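Local coordinates for protein probable TonB-dependent siderophore receptor PiuA (Acinetobacter baumannii, PDB 5FP1) that probably takes up iron across the outer membrane by binding ferric siderophores, possibly including ferric enterobactin, as a TonB-dependent receptor, at residues W301-S307 with A698-A702. Numbering follows the deposited sequence.
Sequences WTNPDDS and ASHYA. With PO4 (phosphate ion), chain B.
H700 lays its imidazole between D306 on one face and S699 on the other. D306 OD1 stands 3.1 Å above the ring plane, displaced toward the rim, and S699 OG lies over the opposite face. Around the edge, ND1 and S307 OG share a 2.7 Å hydrogen bond, while NE2 donates to O3 of a phosphate ion, probably from the crystallisation liquor, at 2.9 Å. Together these bonds hold the ring's rotation in this crystal. With CG of H700 anti to its carbonyl carbon, on the backbone N side (chi1 -46°), the imidazole extends to S307. N303 crosses it at about a right angle, amide and ring planes 52° apart, bringing ND2 to 3.5 Å from H700 CD2. The carboxylate of D306 also forms a salt bridge to R319 through OD2, which would probably moderate its negative charge, and S699 OG is hydrogen-bonded to K658.

Apolar packing takes over at Y701, where P304 CG comes within 3.5 Å of CB. Beyond it, W301 and Y701 meet obliquely, with ring planes at 64° and W301 CH2 3.2 Å from Y701 OH. That hydroxyl is hydrogen-bonded to the carbonyl of G75, in the plug. Two waters bridge the segments: one links P304 O, S307 N and H700 O; the other, S307 OG and H700 N.

The end of barrel strand 284-304 and the residues after it thus meet the loop before strand 701-704 and that strand's start, against the plug of a TonB-dependent receptor's 22-stranded barrel.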
ATOM      1  N   TRP A 301     -10.737 -15.478   7.992  1.00 14.57           N
ATOM      2  CA  TRP A 301     -11.569 -15.090   6.858  1.00 16.14           C
ATOM      3  C   TRP A 301     -11.703 -16.241   5.862  1.00 16.09           C
ATOM      4  O   TRP A 301     -10.973 -17.254   5.942  1.00 15.89           O
ATOM      5  CB  TRP A 301     -11.098 -13.781   6.176  1.00 16.25           C
ATOM      6  CG  TRP A 301      -9.816 -13.886   5.555  1.00 17.58           C
ATOM      7  CD1 TRP A 301      -8.589 -13.687   6.154  1.00 17.98           C
ATOM      8  CD2 TRP A 301      -9.538 -14.269   4.192  1.00 18.63           C
ATOM      9  NE1 TRP A 301      -7.588 -13.942   5.253  1.00 18.34           N
ATOM     10  CE2 TRP A 301      -8.139 -14.288   4.043  1.00 19.74           C
ATOM     11  CE3 TRP A 301     -10.339 -14.615   3.097  1.00 21.07           C
ATOM     12  CZ2 TRP A 301      -7.516 -14.627   2.828  1.00 20.08           C
ATOM     13  CZ3 TRP A 301      -9.724 -14.937   1.897  1.00 21.60           C
ATOM     14  CH2 TRP A 301      -8.332 -14.960   1.776  1.00 25.73           C
ATOM     15  N   THR A 302     -12.651 -16.084   4.946  1.00 15.90           N
ATOM     16  CA  THR A 302     -13.059 -17.171   4.075  1.00 16.50           C
ATOM     17  C   THR A 302     -12.552 -17.040   2.663  1.00 16.07           C
ATOM     18  O   THR A 302     -12.825 -16.045   1.978  1.00 16.40           O
ATOM     19  CB  THR A 302     -14.597 -17.289   4.021  1.00 18.13           C
ATOM     20  OG1 THR A 302     -15.087 -17.587   5.328  1.00 19.06           O
ATOM     21  CG2 THR A 302     -15.003 -18.374   3.059  1.00 18.85           C
ATOM     22  N   ASN A 303     -11.852 -18.077   2.215  1.00 14.36           N
ATOM     23  CA  ASN A 303     -11.554 -18.278   0.796  1.00 14.23           C
ATOM     24  C   ASN A 303     -12.767 -19.020   0.178  1.00 16.88           C
ATOM     25  O   ASN A 303     -13.127 -20.111   0.638  1.00 16.80           O
ATOM     26  CB  ASN A 303     -10.244 -19.069   0.681  1.00 16.16           C
ATOM     27  CG  ASN A 303      -9.929 -19.584  -0.734  1.00 15.82           C
ATOM     28  OD1 ASN A 303     -10.796 -19.715  -1.611  1.00 17.03           O
ATOM     29  ND2 ASN A 303      -8.676 -19.960  -0.918  1.00 17.92           N
ATOM     30  N   PRO A 304     -13.423 -18.415  -0.829  1.00 14.90           N
ATOM     31  CA  PRO A 304     -14.639 -19.037  -1.399  1.00 16.51           C
ATOM     32  C   PRO A 304     -14.297 -20.270  -2.272  1.00 15.06           C
ATOM     33  O   PRO A 304     -13.911 -20.153  -3.439  1.00 16.65           O
ATOM     34  CB  PRO A 304     -15.241 -17.902  -2.226  1.00 15.96           C
ATOM     35  CG  PRO A 304     -14.029 -17.165  -2.723  1.00 18.03           C
ATOM     36  CD  PRO A 304     -13.077 -17.171  -1.540  1.00 16.62           C
ATOM     37  N   ASP A 305     -14.376 -21.430  -1.632  1.00 13.95           N
ATOM     38  CA  ASP A 305     -14.261 -22.770  -2.223  1.00 15.90           C
ATOM     39  C   ASP A 305     -12.856 -23.328  -2.449  1.00 15.58           C
ATOM     40  O   ASP A 305     -12.713 -24.522  -2.616  1.00 16.16           O
ATOM     41  CB  ASP A 305     -15.088 -22.942  -3.493  1.00 17.19           C
ATOM     42  CG  ASP A 305     -15.583 -24.382  -3.646  1.00 19.07           C
ATOM     43  OD1 ASP A 305     -16.084 -24.911  -2.624  1.00 18.11           O
ATOM     44  OD2 ASP A 305     -15.505 -24.970  -4.762  1.00 18.61           O
ATOM     45  N   ASP A 306     -11.830 -22.481  -2.456  1.00 14.94           N
ATOM     46  CA  ASP A 306     -10.442 -22.973  -2.502  1.00 14.55           C
ATOM     47  C   ASP A 306     -10.237 -23.910  -3.688  1.00 16.02           C
ATOM     48  O   ASP A 306      -9.558 -24.931  -3.576  1.00 16.54           O
ATOM     49  CB  ASP A 306     -10.140 -23.680  -1.201  1.00 15.38           C
ATOM     50  CG  ASP A 306      -8.652 -23.848  -0.939  1.00 19.53           C
ATOM     51  OD1 ASP A 306      -7.838 -23.107  -1.494  1.00 18.51           O
ATOM     52  OD2 ASP A 306      -8.313 -24.704  -0.137  1.00 21.58           O
ATOM     53  N   SER A 307     -10.882 -23.581  -4.812  1.00 16.53           N
ATOM     54  CA  SER A 307     -10.784 -24.347  -6.070  1.00 15.56           C
ATOM     55  C   SER A 307     -11.165 -25.831  -5.927  1.00 18.92           C
ATOM     56  O   SER A 307     -10.709 -26.662  -6.688  1.00 18.69           O
ATOM     57  CB  SER A 307      -9.389 -24.202  -6.706  1.00 18.60           C
ATOM     58  OG  SER A 307      -9.063 -22.822  -6.870  1.00 17.32           O
ATOM     59  N   ALA A 698      -3.602 -15.241  -7.041  1.00 20.04           N
ATOM     60  CA  ALA A 698      -2.927 -16.188  -7.963  1.00 21.34           C
ATOM     61  C   ALA A 698      -3.743 -17.447  -8.207  1.00 21.80           C
ATOM     62  O   ALA A 698      -3.631 -18.090  -9.252  1.00 21.41           O
ATOM     63  CB  ALA A 698      -1.521 -16.542  -7.435  1.00 25.27           C
ATOM     64  N   SER A 699      -4.557 -17.810  -7.227  1.00 18.07           N
ATOM     65  CA  SER A 699      -5.500 -18.900  -7.390  1.00 20.42           C
ATOM     66  C   SER A 699      -6.800 -18.612  -6.624  1.00 21.18           C
ATOM     67  O   SER A 699      -6.884 -17.670  -5.840  1.00 18.51           O
ATOM     68  CB  SER A 699      -4.865 -20.218  -6.942  1.00 22.37           C
ATOM     69  OG  SER A 699      -5.609 -21.287  -7.486  1.00 30.67           O
ATOM     70  N   HIS A 700      -7.814 -19.404  -6.894  1.00 18.48           N
ATOM     71  CA  HIS A 700      -9.022 -19.474  -6.075  1.00 17.59           C
ATOM     72  C   HIS A 700     -10.079 -18.371  -6.242  1.00 17.65           C
ATOM     73  O   HIS A 700     -11.261 -18.682  -6.444  1.00 17.48           O
ATOM     74  CB  HIS A 700      -8.677 -19.623  -4.596  1.00 17.57           C
ATOM     75  CG  HIS A 700      -7.616 -20.642  -4.319  1.00 19.27           C
ATOM     76  ND1 HIS A 700      -7.681 -21.938  -4.787  1.00 17.38           N
ATOM     77  CD2 HIS A 700      -6.471 -20.559  -3.596  1.00 18.85           C
ATOM     78  CE1 HIS A 700      -6.619 -22.605  -4.376  1.00 19.37           C
ATOM     79  NE2 HIS A 700      -5.868 -21.792  -3.652  1.00 17.59           N
ATOM     80  N   TYR A 701      -9.695 -17.106  -6.107  1.00 15.76           N
ATOM     81  CA  TYR A 701     -10.685 -16.041  -6.022  1.00 14.52           C
ATOM     82  C   TYR A 701     -10.157 -14.678  -6.384  1.00 15.92           C
ATOM     83  O   TYR A 701      -8.936 -14.433  -6.458  1.00 16.36           O
ATOM     84  CB  TYR A 701     -11.295 -15.982  -4.613  1.00 16.46           C
ATOM     85  CG  TYR A 701     -10.412 -15.278  -3.613  1.00 17.02           C
ATOM     86  CD1 TYR A 701      -9.380 -15.945  -2.960  1.00 19.98           C
ATOM     87  CD2 TYR A 701     -10.597 -13.931  -3.335  1.00 19.51           C
ATOM     88  CE1 TYR A 701      -8.530 -15.274  -2.079  1.00 19.32           C
ATOM     89  CE2 TYR A 701      -9.806 -13.276  -2.422  1.00 20.23           C
ATOM     90  CZ  TYR A 701      -8.770 -13.941  -1.789  1.00 20.17           C
ATOM     91  OH  TYR A 701      -7.983 -13.233  -0.887  1.00 21.03           O
ATOM     92  N   ALA A 702     -11.109 -13.788  -6.627  1.00 14.68           N
ATOM     93  CA  ALA A 702     -10.857 -12.367  -6.787  1.00 16.72           C
ATOM     94  C   ALA A 702     -11.741 -11.570  -5.846  1.00 18.87           C
ATOM     95  O   ALA A 702     -12.804 -12.029  -5.429  1.00 18.19           O
ATOM     96  CB  ALA A 702     -11.123 -11.942  -8.200  1.00 16.27           C
TER
HETATM   97  P   PO4 B1716      -4.460 -23.517  -1.052  1.00 76.68           P
HETATM   98  O1  PO4 B1716      -5.399 -24.595  -1.549  1.00 57.43           O
HETATM   99  O2  PO4 B1716      -5.307 -22.401  -0.480  1.00 48.93           O
HETATM  100  O3  PO4 B1716      -3.601 -22.980  -2.197  1.00 58.84           O
HETATM  101  O4  PO4 B1716      -3.560 -24.084   0.033  1.00 73.89           O
HETATM  102  O   HOH W   1     -12.278 -21.081  -5.491  1.00 15.83           O
HETATM  103  O   HOH W   2      -8.279 -21.523  -8.982  1.00 20.23           O